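Local coordinates for protein acetyl-CoA C-acetyltransferase (Syntrophomonas wolfei subsp. wolfei, PDB 7N7Z) that probably catalyses the thiolase reaction, the reversible condensation of two acetyl-CoA molecules to acetoacetyl-CoA with release of free coenzyme A, at residues V8-M13 against A258-M263; T164-A169 against G242-A247; L365-S370 against G383-C388. One frame throughout, in Å; residues are numbered along the deposited sequence.

Contact 1. Residues V8-M13 against A258-M263; sequences VVVVGM and AAAVFM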
ATOM      1  N   VAL B   8     -42.419 -13.098  18.544  1.00 38.28           N
ATOM      2  CA  VAL B   8     -40.993 -13.380  18.647  1.00 37.91           C
ATOM      3  C   VAL B   8     -40.514 -13.013  20.044  1.00 35.33           C
ATOM      4  O   VAL B   8     -40.951 -12.009  20.620  1.00 35.28           O
ATOM      5  CB  VAL B   8     -40.191 -12.619  17.574  1.00 38.11           C
ATOM      6  CG1 VAL B   8     -38.721 -13.000  17.640  1.00 34.03           C
ATOM      7  CG2 VAL B   8     -40.765 -12.902  16.190  1.00 38.41           C
ATOM      8  N   VAL B   9     -39.610 -13.831  20.585  1.00 34.03           N
ATOM      9  CA  VAL B   9     -39.038 -13.612  21.905  1.00 35.73           C
ATOM     10  C   VAL B   9     -37.524 -13.751  21.813  1.00 35.81           C
ATOM     11  O   VAL B   9     -36.983 -14.347  20.878  1.00 32.97           O
ATOM     12  CB  VAL B   9     -39.598 -14.594  22.959  1.00 34.54           C
ATOM     13  CG1 VAL B   9     -41.093 -14.380  23.145  1.00 36.64           C
ATOM     14  CG2 VAL B   9     -39.305 -16.037  22.562  1.00 37.58           C
ATOM     15  N   VAL B  10     -36.841 -13.186  22.805  1.00 32.23           N
ATOM     16  CA  VAL B  10     -35.396 -13.316  22.959  1.00 35.15           C
ATOM     17  C   VAL B  10     -35.135 -14.285  24.103  1.00 37.11           C
ATOM     18  O   VAL B  10     -35.724 -14.151  25.183  1.00 36.41           O
ATOM     19  CB  VAL B  10     -34.727 -11.957  23.228  1.00 36.35           C
ATOM     20  CG1 VAL B  10     -33.212 -12.088  23.147  1.00 35.27           C
ATOM     21  CG2 VAL B  10     -35.238 -10.912  22.252  1.00 35.59           C
ATOM     22  N   VAL B  11     -34.255 -15.253  23.869  1.00 34.97           N
ATOM     23  CA  VAL B  11     -33.979 -16.291  24.851  1.00 39.15           C
ATOM     24  C   VAL B  11     -32.574 -16.192  25.434  1.00 35.66           C
ATOM     25  O   VAL B  11     -32.352 -16.682  26.552  1.00 37.19           O
ATOM     26  CB  VAL B  11     -34.208 -17.694  24.249  1.00 38.82           C
ATOM     27  CG1 VAL B  11     -33.996 -18.774  25.295  1.00 39.92           C
ATOM     28  CG2 VAL B  11     -35.610 -17.793  23.669  1.00 42.39           C
ATOM     29  N   GLY B  12     -31.631 -15.581  24.732  1.00 34.35           N
ATOM     30  CA  GLY B  12     -30.284 -15.418  25.250  1.00 33.56           C
ATOM     31  C   GLY B  12     -29.671 -14.145  24.715  1.00 33.41           C
ATOM     32  O   GLY B  12     -29.941 -13.734  23.581  1.00 31.30           O
ATOM     33  N   MET B  13     -28.839 -13.511  25.541  1.00 29.98           N
ATOM     34  CA  MET B  13     -28.216 -12.244  25.186  1.00 32.19           C
ATOM     35  C   MET B  13     -26.857 -12.146  25.857  1.00 29.65           C
ATOM     36  O   MET B  13     -26.695 -12.562  27.007  1.00 32.08           O
ATOM     37  CB  MET B  13     -29.088 -11.058  25.609  1.00 32.31           C
ATOM     38  CG  MET B  13     -30.443 -11.018  24.933  1.00 36.15           C
ATOM     39  SD  MET B  13     -31.436  -9.620  25.478  1.00 38.16           S
ATOM     40  CE  MET B  13     -31.131  -8.464  24.155  1.00 41.44           C
ATOM     41  N   ALA B 258     -21.804  -8.127  20.217  1.00 26.83           N
ATOM     42  CA  ALA B 258     -22.999  -8.555  20.925  1.00 26.90           C
ATOM     43  C   ALA B 258     -23.687  -9.653  20.123  1.00 23.59           C
ATOM     44  O   ALA B 258     -23.499  -9.772  18.909  1.00 28.55           O
ATOM     45  CB  ALA B 258     -23.966  -7.387  21.156  1.00 25.92           C
ATOM     46  N   ALA B 259     -24.484 -10.462  20.815  1.00 28.00           N
ATOM     47  CA  ALA B 259     -25.207 -11.543  20.162  1.00 26.43           C
ATOM     48  C   ALA B 259     -26.505 -11.804  20.909  1.00 26.74           C
ATOM     49  O   ALA B 259     -26.645 -11.472  22.088  1.00 28.18           O
ATOM     50  CB  ALA B 259     -24.363 -12.820  20.092  1.00 27.24           C
ATOM     51  N   ALA B 260     -27.455 -12.411  20.204  1.00 26.98           N
ATOM     52  CA  ALA B 260     -28.757 -12.702  20.784  1.00 28.15           C
ATOM     53  C   ALA B 260     -29.387 -13.866  20.036  1.00 30.88           C
ATOM     54  O   ALA B 260     -29.183 -14.031  18.830  1.00 30.75           O
ATOM     55  CB  ALA B 260     -29.678 -11.477  20.736  1.00 29.79           C
ATOM     56  N   VAL B 261     -30.154 -14.668  20.768  1.00 32.63           N
ATOM     57  CA  VAL B 261     -30.892 -15.796  20.211  1.00 33.03           C
ATOM     58  C   VAL B 261     -32.372 -15.442  20.249  1.00 35.70           C
ATOM     59  O   VAL B 261     -32.944 -15.247  21.330  1.00 35.64           O
ATOM     60  CB  VAL B 261     -30.616 -17.095  20.981  1.00 33.58           C
ATOM     61  CG1 VAL B 261     -31.442 -18.241  20.404  1.00 35.36           C
ATOM     62  CG2 VAL B 261     -29.134 -17.426  20.950  1.00 31.22           C
ATOM     63  N   PHE B 262     -32.989 -15.357  19.074  1.00 32.26           N
ATOM     64  CA  PHE B 262     -34.401 -15.039  18.944  1.00 33.65           C
ATOM     65  C   PHE B 262     -35.183 -16.296  18.590  1.00 36.77           C
ATOM     66  O   PHE B 262     -34.649 -17.232  17.987  1.00 37.75           O
ATOM     67  CB  PHE B 262     -34.623 -13.960  17.881  1.00 34.58           C
ATOM     68  CG  PHE B 262     -33.958 -12.652  18.206  1.00 30.65           C
ATOM     69  CD1 PHE B 262     -32.650 -12.412  17.823  1.00 34.48           C
ATOM     70  CD2 PHE B 262     -34.638 -11.668  18.901  1.00 33.70           C
ATOM     71  CE1 PHE B 262     -32.032 -11.213  18.124  1.00 31.38           C
ATOM     72  CE2 PHE B 262     -34.025 -10.466  19.207  1.00 33.82           C
ATOM     73  CZ  PHE B 262     -32.721 -10.240  18.817  1.00 29.58           C
ATOM     74  N   MET B 263     -36.458 -16.310  18.975  1.00 34.51           N
ATOM     75  CA  MET B 263     -37.293 -17.482  18.771  1.00 38.37           C
ATOM     76  C   MET B 263     -38.750 -17.067  18.662  1.00 35.98           C
ATOM     77  O   MET B 263     -39.176 -16.069  19.251  1.00 34.92           O
ATOM     78  CB  MET B 263     -37.152 -18.484  19.920  1.00 38.00           C
ATOM     79  CG  MET B 263     -35.910 -19.337  19.854  1.00 39.85           C
ATOM     80  SD  MET B 263     -35.866 -20.556  21.180  1.00 41.24           S
ATOM     81  CE  MET B 263     -34.105 -20.609  21.502  1.00 45.12           C
TER

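Contact 2. Residues T164-A169 against G242-A247; sequences TAENIA and GGVVTA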
ATOM      1  N   THR B 164     -21.779  16.677  11.550  1.00 41.95           N
ATOM      2  CA  THR B 164     -23.236  16.666  11.610  1.00 42.00           C
ATOM      3  C   THR B 164     -23.735  16.975  13.015  1.00 43.71           C
ATOM      4  O   THR B 164     -24.809  17.566  13.174  1.00 45.03           O
ATOM      5  CB  THR B 164     -23.782  15.316  11.138  1.00 44.10           C
ATOM      6  OG1 THR B 164     -23.584  14.329  12.158  1.00 45.01           O
ATOM      7  CG2 THR B 164     -23.083  14.877   9.856  1.00 43.31           C
ATOM      8  N   ALA B 165     -22.976  16.586  14.042  1.00 42.83           N
ATOM      9  CA  ALA B 165     -23.309  17.008  15.397  1.00 43.94           C
ATOM     10  C   ALA B 165     -23.162  18.517  15.545  1.00 43.86           C
ATOM     11  O   ALA B 165     -23.955  19.160  16.243  1.00 43.47           O
ATOM     12  CB  ALA B 165     -22.426  16.280  16.410  1.00 40.59           C
ATOM     13  N   GLU B 166     -22.154  19.099  14.890  1.00 45.22           N
ATOM     14  CA  GLU B 166     -22.000  20.550  14.916  1.00 45.15           C
ATOM     15  C   GLU B 166     -23.194  21.233  14.262  1.00 47.50           C
ATOM     16  O   GLU B 166     -23.614  22.315  14.692  1.00 45.22           O
ATOM     17  CB  GLU B 166     -20.703  20.957  14.214  1.00 44.39           C
ATOM     18  CG  GLU B 166     -19.425  20.659  14.991  1.00 47.10           C
ATOM     19  CD  GLU B 166     -19.358  21.360  16.338  1.00 50.93           C
ATOM     20  OE1 GLU B 166     -20.288  22.126  16.665  1.00 51.77           O
ATOM     21  OE2 GLU B 166     -18.368  21.143  17.069  1.00 46.63           O
ATOM     22  N   ASN B 167     -23.758  20.617  13.220  1.00 44.92           N
ATOM     23  CA  ASN B 167     -24.947  21.178  12.589  1.00 47.41           C
ATOM     24  C   ASN B 167     -26.121  21.197  13.561  1.00 46.62           C
ATOM     25  O   ASN B 167     -26.861  22.185  13.635  1.00 45.89           O
ATOM     26  CB  ASN B 167     -25.308  20.380  11.334  1.00 46.40           C
ATOM     27  CG  ASN B 167     -24.317  20.581  10.198  1.00 47.72           C
ATOM     28  OD1 ASN B 167     -23.954  19.627   9.508  1.00 46.57           O
ATOM     29  ND2 ASN B 167     -23.888  21.820   9.987  1.00 50.69           N
ATOM     30  N   ILE B 168     -26.306  20.113  14.319  1.00 44.16           N
ATOM     31  CA  ILE B 168     -27.395  20.071  15.291  1.00 47.83           C
ATOM     32  C   ILE B 168     -27.189  21.135  16.359  1.00 46.40           C
ATOM     33  O   ILE B 168     -28.134  21.826  16.760  1.00 49.40           O
ATOM     34  CB  ILE B 168     -27.509  18.662  15.904  1.00 48.61           C
ATOM     35  CG1 ILE B 168     -28.288  17.743  14.959  1.00 47.81           C
ATOM     36  CG2 ILE B 168     -28.173  18.728  17.279  1.00 46.95           C
ATOM     37  CD1 ILE B 168     -28.358  16.299  15.415  1.00 52.55           C
ATOM     38  N   ALA B 169     -25.953  21.283  16.843  1.00 45.16           N
ATOM     39  CA  ALA B 169     -25.670  22.321  17.828  1.00 51.36           C
ATOM     40  C   ALA B 169     -25.971  23.704  17.268  1.00 52.93           C
ATOM     41  O   ALA B 169     -26.529  24.558  17.966  1.00 52.88           O
ATOM     42  CB  ALA B 169     -24.213  22.231  18.282  1.00 51.15           C
ATOM     43  N   GLY B 242     -13.509  26.268  16.847  1.00 65.93           N
ATOM     44  CA  GLY B 242     -14.524  26.765  17.755  1.00 69.62           C
ATOM     45  C   GLY B 242     -15.754  25.892  17.840  1.00 68.84           C
ATOM     46  O   GLY B 242     -16.812  26.365  18.263  1.00 67.77           O
ATOM     47  N   GLY B 243     -15.647  24.624  17.445  1.00 67.27           N
ATOM     48  CA  GLY B 243     -16.786  23.732  17.510  1.00 62.24           C
ATOM     49  C   GLY B 243     -17.026  23.211  18.914  1.00 60.03           C
ATOM     50  O   GLY B 243     -16.109  23.077  19.724  1.00 60.37           O
ATOM     51  N   VAL B 244     -18.296  22.909  19.201  1.00 51.12           N
ATOM     52  CA  VAL B 244     -18.675  22.457  20.538  1.00 51.51           C
ATOM     53  C   VAL B 244     -18.377  20.987  20.779  1.00 48.29           C
ATOM     54  O   VAL B 244     -18.474  20.528  21.924  1.00 46.74           O
ATOM     55  CB  VAL B 244     -20.173  22.702  20.801  1.00 50.87           C
ATOM     56  CG1 VAL B 244     -20.505  24.179  20.645  1.00 56.43           C
ATOM     57  CG2 VAL B 244     -21.036  21.854  19.869  1.00 50.37           C
ATOM     58  N   VAL B 245     -18.020  20.234  19.743  1.00 45.07           N
ATOM     59  CA  VAL B 245     -17.791  18.800  19.869  1.00 46.57           C
ATOM     60  C   VAL B 245     -16.330  18.555  20.218  1.00 45.13           C
ATOM     61  O   VAL B 245     -15.424  19.050  19.537  1.00 46.05           O
ATOM     62  CB  VAL B 245     -18.176  18.064  18.574  1.00 45.13           C
ATOM     63  CG1 VAL B 245     -17.796  16.594  18.668  1.00 44.50           C
ATOM     64  CG2 VAL B 245     -19.665  18.216  18.299  1.00 45.56           C
ATOM     65  N   THR B 246     -16.103  17.785  21.278  1.00 40.93           N
ATOM     66  CA  THR B 246     -14.775  17.392  21.719  1.00 41.23           C
ATOM     67  C   THR B 246     -14.700  15.873  21.800  1.00 40.20           C
ATOM     68  O   THR B 246     -15.699  15.166  21.646  1.00 39.81           O
ATOM     69  CB  THR B 246     -14.433  18.009  23.083  1.00 45.13           C
ATOM     70  OG1 THR B 246     -15.134  17.309  24.119  1.00 40.38           O
ATOM     71  CG2 THR B 246     -14.816  19.477  23.119  1.00 44.47           C
ATOM     72  N   ALA B 247     -13.487  15.372  22.045  1.00 38.56           N
ATOM     73  CA  ALA B 247     -13.305  13.934  22.200  1.00 37.41           C
ATOM     74  C   ALA B 247     -14.036  13.408  23.428  1.00 39.91           C
ATOM     75  O   ALA B 247     -14.414  12.230  23.468  1.00 40.09           O
ATOM     76  CB  ALA B 247     -11.816  13.601  22.287  1.00 35.96           C
TER
HETATM   77  O   HOH W   1     -15.891  20.172  17.143  1.00 51.28           O

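Contact 3. Residues L365-S370 against G383-C388; sequences LRIIVS and GGASLC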
ATOM      1  N   LEU B 365     -27.284  -3.562  18.539  1.00 27.91           N
ATOM      2  CA  LEU B 365     -27.731  -4.653  19.396  1.00 30.27           C
ATOM      3  C   LEU B 365     -27.223  -4.514  20.824  1.00 31.38           C
ATOM      4  O   LEU B 365     -27.854  -5.036  21.749  1.00 32.32           O
ATOM      5  CB  LEU B 365     -27.273  -5.997  18.823  1.00 27.18           C
ATOM      6  CG  LEU B 365     -27.698  -7.241  19.607  1.00 30.14           C
ATOM      7  CD1 LEU B 365     -29.213  -7.321  19.724  1.00 29.74           C
ATOM      8  CD2 LEU B 365     -27.141  -8.494  18.951  1.00 27.45           C
ATOM      9  N   ARG B 366     -26.096  -3.828  21.020  1.00 27.85           N
ATOM     10  CA  ARG B 366     -25.567  -3.634  22.365  1.00 31.78           C
ATOM     11  C   ARG B 366     -26.604  -2.981  23.269  1.00 30.30           C
ATOM     12  O   ARG B 366     -26.860  -3.452  24.384  1.00 31.04           O
ATOM     13  CB  ARG B 366     -24.296  -2.783  22.309  1.00 28.07           C
ATOM     14  CG  ARG B 366     -23.319  -3.034  23.449  1.00 31.02           C
ATOM     15  CD  ARG B 366     -23.690  -2.247  24.701  1.00 28.39           C
ATOM     16  NE  ARG B 366     -23.572  -0.807  24.496  1.00 33.53           N
ATOM     17  CZ  ARG B 366     -24.213   0.112  25.206  1.00 34.97           C
ATOM     18  NH1 ARG B 366     -25.034  -0.220  26.189  1.00 34.34           N
ATOM     19  NH2 ARG B 366     -24.026   1.397  24.922  1.00 34.00           N
ATOM     20  N   ILE B 367     -27.217  -1.891  22.803  1.00 29.71           N
ATOM     21  CA  ILE B 367     -28.153  -1.157  23.641  1.00 30.35           C
ATOM     22  C   ILE B 367     -29.434  -1.945  23.877  1.00 35.23           C
ATOM     23  O   ILE B 367     -30.123  -1.710  24.875  1.00 32.21           O
ATOM     24  CB  ILE B 367     -28.453   0.223  23.025  1.00 36.57           C
ATOM     25  CG1 ILE B 367     -29.103   0.088  21.647  1.00 34.60           C
ATOM     26  CG2 ILE B 367     -27.171   1.043  22.920  1.00 34.86           C
ATOM     27  CD1 ILE B 367     -29.656   1.399  21.119  1.00 36.73           C
ATOM     28  N   ILE B 368     -29.776  -2.879  22.987  1.00 32.53           N
ATOM     29  CA  ILE B 368     -30.887  -3.781  23.271  1.00 32.86           C
ATOM     30  C   ILE B 368     -30.509  -4.734  24.397  1.00 32.02           C
ATOM     31  O   ILE B 368     -31.297  -4.976  25.318  1.00 34.14           O
ATOM     32  CB  ILE B 368     -31.297  -4.551  22.003  1.00 34.92           C
ATOM     33  CG1 ILE B 368     -31.916  -3.613  20.967  1.00 35.13           C
ATOM     34  CG2 ILE B 368     -32.288  -5.647  22.345  1.00 29.23           C
ATOM     35  CD1 ILE B 368     -31.898  -4.188  19.570  1.00 33.66           C
ATOM     36  N   VAL B 369     -29.294  -5.288  24.343  1.00 31.03           N
ATOM     37  CA  VAL B 369     -28.823  -6.167  25.410  1.00 32.89           C
ATOM     38  C   VAL B 369     -28.811  -5.422  26.738  1.00 32.30           C
ATOM     39  O   VAL B 369     -29.325  -5.911  27.752  1.00 35.41           O
ATOM     40  CB  VAL B 369     -27.428  -6.722  25.066  1.00 34.25           C
ATOM     41  CG1 VAL B 369     -26.803  -7.389  26.285  1.00 34.16           C
ATOM     42  CG2 VAL B 369     -27.511  -7.696  23.902  1.00 30.12           C
ATOM     43  N   SER B 370     -28.218  -4.226  26.754  1.00 33.43           N
ATOM     44  CA  SER B 370     -28.144  -3.455  27.991  1.00 32.40           C
ATOM     45  C   SER B 370     -29.530  -3.040  28.463  1.00 34.26           C
ATOM     46  O   SER B 370     -29.806  -3.041  29.669  1.00 34.83           O
ATOM     47  CB  SER B 370     -27.255  -2.230  27.789  1.00 31.79           C
ATOM     48  OG  SER B 370     -25.908  -2.615  27.579  1.00 30.63           O
ATOM     49  N   GLY B 383     -39.407  -1.967  27.780  1.00 39.82           N
ATOM     50  CA  GLY B 383     -38.190  -1.277  27.417  1.00 38.67           C
ATOM     51  C   GLY B 383     -38.192  -0.881  25.954  1.00 37.97           C
ATOM     52  O   GLY B 383     -38.935  -1.422  25.134  1.00 35.25           O
ATOM     53  N   GLY B 384     -37.338   0.083  25.640  1.00 38.95           N
ATOM     54  CA  GLY B 384     -37.185   0.550  24.273  1.00 38.45           C
ATOM     55  C   GLY B 384     -35.759   0.976  24.021  1.00 41.47           C
ATOM     56  O   GLY B 384     -35.047   1.401  24.937  1.00 42.06           O
ATOM     57  N   ALA B 385     -35.334   0.857  22.765  1.00 38.05           N
ATOM     58  CA  ALA B 385     -33.980   1.216  22.369  1.00 38.80           C
ATOM     59  C   ALA B 385     -34.014   1.854  20.991  1.00 39.51           C
ATOM     60  O   ALA B 385     -34.681   1.346  20.084  1.00 35.76           O
ATOM     61  CB  ALA B 385     -33.060  -0.010  22.364  1.00 38.80           C
ATOM     62  N   SER B 386     -33.295   2.964  20.840  1.00 38.71           N
ATOM     63  CA  SER B 386     -33.227   3.678  19.574  1.00 38.39           C
ATOM     64  C   SER B 386     -31.848   4.306  19.443  1.00 37.52           C
ATOM     65  O   SER B 386     -31.110   4.437  20.423  1.00 38.04           O
ATOM     66  CB  SER B 386     -34.316   4.751  19.473  1.00 39.59           C
ATOM     67  OG  SER B 386     -34.274   5.403  18.216  1.00 39.98           O
ATOM     68  N   LEU B 387     -31.505   4.693  18.218  1.00 37.44           N
ATOM     69  CA  LEU B 387     -30.206   5.300  17.965  1.00 37.87           C
ATOM     70  C   LEU B 387     -30.198   5.918  16.576  1.00 39.10           C
ATOM     71  O   LEU B 387     -30.836   5.406  15.650  1.00 36.24           O
ATOM     72  CB  LEU B 387     -29.072   4.273  18.099  1.00 37.69           C
ATOM     73  CG  LEU B 387     -28.869   3.266  16.961  1.00 38.72           C
ATOM     74  CD1 LEU B 387     -27.501   2.614  17.091  1.00 35.01           C
ATOM     75  CD2 LEU B 387     -29.965   2.214  16.946  1.00 36.59           C
ATOM     76  N   CYS B 388     -29.471   7.026  16.447  1.00 38.26           N
ATOM     77  CA  CYS B 388     -29.272   7.662  15.155  1.00 37.86           C
ATOM     78  C   CYS B 388     -28.328   6.822  14.298  1.00 37.19           C
ATOM     79  O   CYS B 388     -27.650   5.910  14.780  1.00 39.92           O
ATOM     80  CB  CYS B 388     -28.714   9.073  15.333  1.00 38.84           C
ATOM     81  SG  CYS B 388     -27.006   9.124  15.921  1.00 39.42           S
TER

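Contact 1. Residues V8-M13 against A258-M263
The Phe-262 ring meets the neighbouring strand obliquely: Val-10 CG2 lies 3.3 Å from Phe-262 CE2, while Val-9 O and Val-8 CG1 lie slantwise near its CB end. This is the pair of strands 8-20 and 254-264, antiparallel neighbours in the middle of the mixed sheet of the thiolase fold. Phe-262 has its CG anti to its own carbonyl carbon (chi1 -62°), which lays the ring alongside Val-10 with both side chains pointing the same way. Ala-260 and Met-13 follow on that face, which carries on to helices 94-107 and 360-378; Phe-262 touches Thr-99 and Cys-103 there.

Val-9 and Met-263 form the hydrogen-bonded pair: Val-9 N donates to Met-263 O at 2.6 Å, and Met-263 N donates to Val-9 O at 2.8 Å. Farther along, Val-11 N reaches Val-261 O in an almost straight bond (177°, 2.9 Å). Here the register slips by one residue. Val-11 (psi -24°) and Gly-12 both lie opposite Val-261, a beta bulge, and the next bond, from Val-261 N to Gly-12 O at 3.0 Å, arrives tilted from the carbonyl plane.

Val-9, Val-261 and Met-263 turn to the other face, where Val-261 meets Ile-42 of helix 30-45. Val-11, in the bulge, lies beside this group, and Met-263 crosses it at about a right angle, with Met-263 SD 3.7 Å from Val-11 CG2 and the terminal CE 3.9 Å from the same methyl.

Contact 2. Residues T164-A169 against G242-A247
Within the loop domain that thiolases insert between two strands of the N-terminal half, Glu-166 of helix 161-172 holds the backbone of the loop 242-247 through its carboxylate. The main bond runs from Val-245 N to Glu-166 OE2, 2.8 Å long with an angle of 156° at the hydrogen, and the amide comes from above the carboxylate plane. A water donates a second bond to the same oxygen at 2.7 Å and another to Val-245 O, so one residue is tied to Glu-166 both directly and through solvent. Glu-166 OE1 takes a weaker share, a weak 3.3 Å bond from Val-244 N. Two successive amides and the water thus fix how the carboxylate is turned, and this donor-rich setting would probably favour its ionised form.

The glutamate leaves the helix with CG anti to the carbonyl carbon and then bends at chi2 (-60°), which brings the acid group across to the loop. Gly-243 sits close to it, its CA 3.1 Å from Glu-166 OE2. The side-chain amide of Asn-249 bonds Val-244 O and Thr-246 N.

Apolar packing flanks the acid along the helix. Ala-165, one residue earlier, sets its CB 3.9 Å from Val-245 CG2; it also touches Phe-323, and its side chain lies about 9 Å from that of Cys-388, a predicted proton acceptor. One turn on, the Ala-169 methyl meets the other valine: Val-244 CG2 lies 3.6 Å from Ala-169 CB and 3.3 Å from Glu-166 OE1.

Contact 3. Residues L365-S370 against G383-C388
Ser-370 OG is gripped by Arg-366 NH1 and Glu-202 OE2, about one turn along helix 360-378 from Ile-367, whose CD1 meets Ala-385 on the strand. The bond from Arg-366 NH1 to Ser-370 OG is 2.9 Å long and lies within 3° of the guanidinium plane, so Ser-370 meets that group at its edge. Over one face of the guanidinium lies Ile-367 CG2, 3.7 Å above the plane and shifted toward the rim. Arg-366 NH1 also has a long, weak ion pair with Glu-318 OE1 on strand 316-319.

The contact itself is apolar and small. Ile-367 has CG1 between its backbone N and carbonyl carbon (chi1 62°), and the chain then runs out extended, carrying CD1 to the strand. There Ile-367 CD1 rests 3.9 Å from Ala-385 CB, with Leu-387 CB also beside it. The same methyl carbon, Ile-367 CD1, comes within 3.4 Å of Ser-386 O. From the next helix position Ile-368 adds CG1, 4.0 Å from Ala-385 CB, so the alanine methyl lies against two isoleucines. Met-96 of helix 94-107 touches Ile-368, Ala-385 and Leu-387. Ser-386 turns the other way, and its OG is hydrogen-bonded to Met-395 O.

Leu-387 also touches Cys-92, the predicted acyl-thioester residue; the strand ends at Leu-387, and Cys-388, a predicted proton acceptor, follows in the loop. The axes of 365-370 and 383-387 run at 159°, nearly antiparallel, 8.1 Å apart at closest, forming the second half of a beta-alpha-beta crossover from strand 316-319, the sheet-and-helix layering of the C-terminal thiolase domain that leads into the active site.

From the N terminus, contact 1 pairs strand 8-20 with residues 258-263, closing a loop of 244 residues that spans most of the N-terminal half. Nested inside that long loop, contact 2 joins helix 161-172 to the chain just ahead of strand 254-264; its centre lies about 36 Å from that of contact 1, on the opposite side of the chain's centre. Contact 3 opens only afterwards and closes a short helix-to-strand loop in the C-terminal half. Although separate in sequence, contacts 1 and 3 touch: Met-13 CE lies 3.5 Å from Ile-368 CG2, joining the two halves. Contact 2 stays apart, its nearest atoms about 7 Å from contact 3.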